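Local coordinates for universal stress protein (Pseudomonas aeruginosa UCBPP-PA14, PDB 7MQ5) that is of unconfirmed function but, as a universal stress protein of the HUP clan, probably takes part in the bacterial response to stress, at residues L24-L29 against T126-P131; T232-D237 against T266-V271. All blocks are in the same frame, centred on the assembly; numbering follows the deposited sequence. Where two conformers were deposited one is given.

Contact 1. Residues L24-L29 against T126-P131; sequences LKRAQL and TKTARP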
loop_
_atom_site.group_PDB
_atom_site.type_symbol
_atom_site.label_atom_id
_atom_site.label_comp_id
_atom_site.label_asym_id
_atom_site.label_seq_id
_atom_site.Cartn_x
_atom_site.Cartn_y
_atom_site.Cartn_z
ATOM N N LEU A 24 -13.804 -2.091 2.595
ATOM C CA LEU A 24 -14.486 -3.335 2.164
ATOM C C LEU A 24 -14.669 -3.351 0.642
ATOM O O LEU A 24 -14.596 -4.429 0.053
ATOM C CB LEU A 24 -15.828 -3.468 2.883
ATOM C CG LEU A 24 -16.599 -4.756 2.599
ATOM C CD1 LEU A 24 -15.770 -6.004 2.916
ATOM C CD2 LEU A 24 -17.893 -4.744 3.394
ATOM N N LYS A 25 -14.918 -2.196 0.018
ATOM C CA LYS A 25 -15.069 -2.205 -1.467
ATOM C C LYS A 25 -13.761 -2.684 -2.114
ATOM O O LYS A 25 -13.817 -3.529 -3.033
ATOM C CB LYS A 25 -15.497 -0.826 -1.974
ATOM C CG LYS A 25 -16.957 -0.487 -1.701
ATOM C CD LYS A 25 -17.369 0.885 -2.177
ATOM C CE LYS A 25 -18.870 1.079 -2.146
ATOM N NZ LYS A 25 -19.551 0.169 -3.096
ATOM N N ARG A 26 -12.616 -2.155 -1.684
ATOM C CA ARG A 26 -11.354 -2.627 -2.309
ATOM C C ARG A 26 -11.161 -4.122 -2.006
ATOM O O ARG A 26 -10.709 -4.856 -2.896
ATOM C CB ARG A 26 -10.119 -1.891 -1.787
ATOM C CG ARG A 26 -10.150 -0.379 -1.867
ATOM C CD ARG A 26 -10.671 0.191 -3.147
ATOM N NE ARG A 26 -10.331 1.594 -3.241
ATOM C CZ ARG A 26 -10.879 2.447 -4.089
ATOM N NH1 ARG A 26 -10.442 3.692 -4.133
ATOM N NH2 ARG A 26 -11.874 2.071 -4.871
ATOM N N ALA A 27 -11.479 -4.552 -0.778
ATOM C CA ALA A 27 -11.295 -5.974 -0.405
ATOM C C ALA A 27 -12.158 -6.872 -1.301
ATOM O O ALA A 27 -11.678 -7.936 -1.730
ATOM C CB ALA A 27 -11.640 -6.164 1.049
ATOM N N GLN A 28 -13.399 -6.451 -1.570
ATOM C CA GLN A 28 -14.301 -7.258 -2.440
ATOM C C GLN A 28 -13.734 -7.323 -3.862
ATOM O O GLN A 28 -13.823 -8.378 -4.500
ATOM C CB GLN A 28 -15.710 -6.669 -2.463
ATOM C CG GLN A 28 -16.504 -6.915 -1.197
ATOM C CD GLN A 28 -17.791 -6.138 -1.272
ATOM O OE1 GLN A 28 -17.812 -4.924 -1.091
ATOM N NE2 GLN A 28 -18.863 -6.823 -1.613
ATOM N N LEU A 29 -13.173 -6.221 -4.349
ATOM C CA LEU A 29 -12.632 -6.242 -5.729
ATOM C C LEU A 29 -11.460 -7.221 -5.790
ATOM O O LEU A 29 -11.432 -8.078 -6.686
ATOM C CB LEU A 29 -12.195 -4.839 -6.140
ATOM C CG LEU A 29 -11.690 -4.727 -7.575
ATOM C CD1 LEU A 29 -12.818 -4.946 -8.563
ATOM C CD2 LEU A 29 -11.036 -3.377 -7.816
ATOM N N THR A 126 -6.638 3.471 1.881
ATOM C CA THR A 126 -7.500 3.991 0.826
ATOM C C THR A 126 -7.722 5.485 1.064
ATOM O O THR A 126 -8.071 5.870 2.188
ATOM C CB THR A 126 -8.792 3.177 0.661
ATOM O OG1 THR A 126 -9.745 3.467 1.687
ATOM C CG2 THR A 126 -8.542 1.686 0.632
ATOM N N LYS A 127 -7.506 6.301 0.029
ATOM C CA LYS A 127 -7.624 7.771 0.180
ATOM C C LYS A 127 -8.616 8.381 -0.810
ATOM O O LYS A 127 -8.886 9.587 -0.681
ATOM C CB LYS A 127 -6.260 8.443 0.017
ATOM C CG LYS A 127 -5.185 7.956 0.983
ATOM C CD LYS A 127 -3.910 8.770 0.941
ATOM C CE LYS A 127 -4.046 10.088 1.665
ATOM N NZ LYS A 127 -2.815 10.907 1.564
ATOM N N THR A 128 -9.108 7.609 -1.771
ATOM C CA THR A 128 -10.055 8.148 -2.776
ATOM C C THR A 128 -11.264 7.222 -2.853
ATOM O O THR A 128 -11.119 6.030 -2.565
ATOM C CB THR A 128 -9.392 8.313 -4.151
ATOM O OG1 THR A 128 -10.350 8.886 -5.046
ATOM C CG2 THR A 128 -8.872 7.014 -4.734
ATOM N N ALA A 129 -12.414 7.772 -3.225
ATOM C CA ALA A 129 -13.628 6.948 -3.418
ATOM C C ALA A 129 -13.725 6.494 -4.873
ATOM O O ALA A 129 -14.634 5.705 -5.181
ATOM C CB ALA A 129 -14.853 7.721 -3.022
ATOM N N ARG A 130 -12.828 6.972 -5.734
ATOM C CA ARG A 130 -12.892 6.553 -7.155
ATOM C C ARG A 130 -12.727 5.041 -7.257
ATOM O O ARG A 130 -11.901 4.458 -6.562
ATOM C CB ARG A 130 -11.795 7.241 -7.961
ATOM C CG ARG A 130 -11.994 8.737 -8.138
ATOM C CD ARG A 130 -10.799 9.286 -8.885
ATOM N NE ARG A 130 -9.632 9.393 -8.015
ATOM C CZ ARG A 130 -8.370 9.188 -8.391
ATOM N NH1 ARG A 130 -8.097 8.754 -9.608
ATOM N NH2 ARG A 130 -7.391 9.350 -7.523
ATOM N N PRO A 131 -13.482 4.356 -8.144
ATOM C CA PRO A 131 -13.283 2.922 -8.333
ATOM C C PRO A 131 -11.905 2.637 -8.950
ATOM O O PRO A 131 -11.386 3.440 -9.695
ATOM C CB PRO A 131 -14.409 2.527 -9.303
ATOM C CG PRO A 131 -14.748 3.813 -10.021
ATOM C CD PRO A 131 -14.557 4.901 -8.985
#

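Contact 2. Residues T232-D237 against T266-V271; sequences TAQKLD and TLESDV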
loop_
_atom_site.group_PDB
_atom_site.type_symbol
_atom_site.label_atom_id
_atom_site.label_comp_id
_atom_site.label_asym_id
_atom_site.label_seq_id
_atom_site.Cartn_x
_atom_site.Cartn_y
_atom_site.Cartn_z
ATOM N N THR A 232 3.550 13.023 -10.617
ATOM C CA THR A 232 3.174 12.029 -11.645
ATOM C C THR A 232 1.812 11.433 -11.301
ATOM O O THR A 232 0.995 11.244 -12.208
ATOM C CB THR A 232 4.277 10.983 -11.787
ATOM O OG1 THR A 232 5.487 11.668 -12.103
ATOM C CG2 THR A 232 3.943 9.952 -12.836
ATOM N N ALA A 233 1.570 11.145 -10.026
ATOM C CA ALA A 233 0.258 10.597 -9.636
ATOM C C ALA A 233 -0.847 11.574 -10.021
ATOM O O ALA A 233 -1.885 11.144 -10.542
ATOM C CB ALA A 233 0.226 10.310 -8.153
ATOM N N GLN A 234 -0.615 12.860 -9.789
ATOM C CA GLN A 234 -1.662 13.864 -10.081
ATOM C C GLN A 234 -1.868 13.976 -11.601
ATOM O O GLN A 234 -3.023 14.005 -12.060
ATOM C CB GLN A 234 -1.267 15.216 -9.486
ATOM C CG GLN A 234 -2.351 16.264 -9.647
ATOM C CD GLN A 234 -3.583 15.948 -8.841
ATOM O OE1 GLN A 234 -4.684 15.849 -9.379
ATOM N NE2 GLN A 234 -3.390 15.733 -7.549
ATOM N N LYS A 235 -0.780 14.010 -12.369
ATOM C CA LYS A 235 -0.889 14.164 -13.845
ATOM C C LYS A 235 -1.627 12.962 -14.449
ATOM O O LYS A 235 -2.437 13.156 -15.367
ATOM C CB LYS A 235 0.508 14.338 -14.452
ATOM C CG LYS A 235 0.538 14.503 -15.967
ATOM C CD LYS A 235 -0.212 15.717 -16.483
ATOM C CE LYS A 235 -0.198 15.819 -17.994
ATOM N NZ LYS A 235 -0.840 17.070 -18.449
ATOM N N LEU A 236 -1.372 11.761 -13.940
ATOM C CA LEU A 236 -2.032 10.521 -14.437
ATOM C C LEU A 236 -3.412 10.335 -13.794
ATOM O O LEU A 236 -4.126 9.406 -14.201
ATOM C CB LEU A 236 -1.172 9.306 -14.077
ATOM C CG LEU A 236 0.177 9.198 -14.776
ATOM C CD1 LEU A 236 0.978 8.035 -14.205
ATOM C CD2 LEU A 236 0.010 9.043 -16.282
ATOM N N ASP A 237 -3.742 11.140 -12.783
ATOM C CA ASP A 237 -4.975 10.900 -11.983
ATOM C C ASP A 237 -4.922 9.445 -11.473
ATOM O O ASP A 237 -5.957 8.749 -11.501
ATOM C CB ASP A 237 -6.249 11.205 -12.775
ATOM C CG ASP A 237 -7.491 11.392 -11.919
ATOM O OD1 ASP A 237 -7.345 11.654 -10.710
ATOM O OD2 ASP A 237 -8.601 11.305 -12.482
ATOM N N THR A 266 0.633 13.418 0.988
ATOM C CA THR A 266 0.354 14.312 -0.172
ATOM C C THR A 266 -0.535 13.619 -1.211
ATOM O O THR A 266 -1.376 14.276 -1.819
ATOM C CB THR A 266 1.663 14.762 -0.850
ATOM O OG1 THR A 266 2.500 15.355 0.143
ATOM C CG2 THR A 266 1.458 15.735 -1.990
ATOM N N LEU A 267 -0.328 12.332 -1.434
ATOM C CA LEU A 267 -1.080 11.639 -2.506
ATOM C C LEU A 267 -2.580 11.690 -2.246
ATOM O O LEU A 267 -3.014 11.593 -1.071
ATOM C CB LEU A 267 -0.628 10.182 -2.578
ATOM C CG LEU A 267 0.761 9.941 -3.172
ATOM C CD1 LEU A 267 1.165 8.497 -2.939
ATOM C CD2 LEU A 267 0.805 10.268 -4.658
ATOM N N GLU A 268 -3.334 11.775 -3.338
ATOM C CA GLU A 268 -4.814 11.710 -3.314
ATOM C C GLU A 268 -5.260 10.314 -3.761
ATOM O O GLU A 268 -6.440 9.999 -3.596
ATOM C CB GLU A 268 -5.399 12.819 -4.185
ATOM C CG GLU A 268 -5.053 14.211 -3.670
ATOM C CD GLU A 268 -5.649 15.391 -4.419
ATOM O OE1 GLU A 268 -5.852 15.287 -5.641
ATOM O OE2 GLU A 268 -5.935 16.411 -3.760
ATOM N N SER A 269 -4.351 9.523 -4.321
ATOM C CA SER A 269 -4.622 8.120 -4.696
ATOM C C SER A 269 -4.630 7.252 -3.435
ATOM O O SER A 269 -4.095 7.668 -2.408
ATOM C CB SER A 269 -3.539 7.599 -5.639
ATOM O OG SER A 269 -2.279 7.507 -4.963
ATOM N N ASP A 270 -5.225 6.074 -3.543
ATOM C CA ASP A 270 -4.954 5.048 -2.520
ATOM C C ASP A 270 -3.438 4.800 -2.532
ATOM O O ASP A 270 -2.780 5.042 -3.575
ATOM C CB ASP A 270 -5.663 3.731 -2.825
ATOM C CG ASP A 270 -7.171 3.738 -2.680
ATOM O OD1 ASP A 270 -7.754 4.794 -2.355
ATOM O OD2 ASP A 270 -7.752 2.657 -2.883
ATOM N N VAL A 271 -2.897 4.305 -1.431
ATOM C CA VAL A 271 -1.443 4.025 -1.365
ATOM C C VAL A 271 -1.235 2.627 -0.786
ATOM O O VAL A 271 -1.737 2.335 0.317
ATOM C CB VAL A 271 -0.671 5.085 -0.550
ATOM C CG1 VAL A 271 0.839 4.913 -0.711
ATOM C CG2 VAL A 271 -1.068 6.507 -0.922
HETATM O O HOH W 1 -6.883 16.795 -8.105
#

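Contact 1. Residues L24-L29 against T126-P131
Arg130 O is gripped by both terminal nitrogens of Arg26, NH1 and NH2, each 2.9 Å from it, so the guanidinium meets the carbonyl end-on and two N-H groups converge on one oxygen. The oxygen lies close to the guanidinium plane, and both bonds are bent, with N-H...O angles of 142° and 143°, as a fork closing on a single atom requires. Thr128 O is also 2.9 Å from Arg26 NH1, but at an angle too poor for a hydrogen bond. Nearer the helix, Arg26 CG packs against Thr126 CG2 at 3.6 Å, where strand 123-126 ends. The chain of Arg26 then bends at chi2 (-44°), and the guanidinium leaves helix 22-34 for the loop that leads to strand 136-141. Within that loop Thr128 starts an ST turn: its OG1 accepts from Arg130 N at 3.2 Å and, in addition, from Arg130 NE at 3.1 Å. The guanidinium of Arg130 goes on to Asp237 and to Ala238 O, while Arg26 NE forms a salt bridge with Asp270. Arg26 is buried, and its charge is probably balanced mainly by that carboxylate; the N-H groups that NH1 and NH2 turn to Arg130 O tie the helix to the linking loop, and would be expected to polarise that carbonyl.

Contact 2. Residues T232-D237 against T266-V271
Ala233 and Leu267 make the apolar half of this contact, Ala233 CB lying 3.5 Å from Leu267 CD2. The methyl of Ala233 points from helix 225-236 toward the loop before strand 270-274, and Leu267 brings one branch of its isopropyl end to meet it. Both side chains also rest on Thr241 of strand 240-244, so the touch lies where the helix packs on the sheet, and Ala233 reaches Leu138 of strand 136-141 as well. One residue further along each segment the chemistry turns polar. Gln234 NE2 donates to Glu268 OE1 at 3.1 Å, and the bond is nearly straight (170°). The acceptor lies in the amide plane of Gln234, yet the amide reaches it from above the carboxylate plane, the two flat groups standing 80° apart. Gln234 CG is anti to the backbone N (chi1 -175°) and the chain bends at chi2, which brings the amide round to the glutamate. Helix 225-236 and strand 270-274 belong to the alternating helices and parallel strands of the universal stress protein fold; here the helix flanks the loop that leads into the strand, and it ends in a Schellman motif with Asp237 at positive phi. A water closes the Gln234-Glu268 pair into a ring, donating to Gln234 OE1 at 2.7 Å and, at 3.1 Å, to Glu268 OE1, which thus accepts from both the water and the amide.

How the contacts relate
Both contacts are partly buried and set a helix against a loop beside the central sheet, and the strands joined to the two loops are neighbours: 123-126 precedes the loop of contact 1 and runs antiparallel to 270-274, which follows the loop of contact 2. Contact 1 rests on a buried arginine and a backbone carbonyl; contact 2 pairs a buried apolar touch with an exposed, water-bridged amide and carboxylate. Their centres are about 15 Å apart, yet they join directly. Beyond the two salt bridges from contact 1's arginines to contact 2's aspartates, Lys127 NZ lies 2.7 Å from Leu267 O, a probable hydrogen bond, so charged side chains tie one to the other.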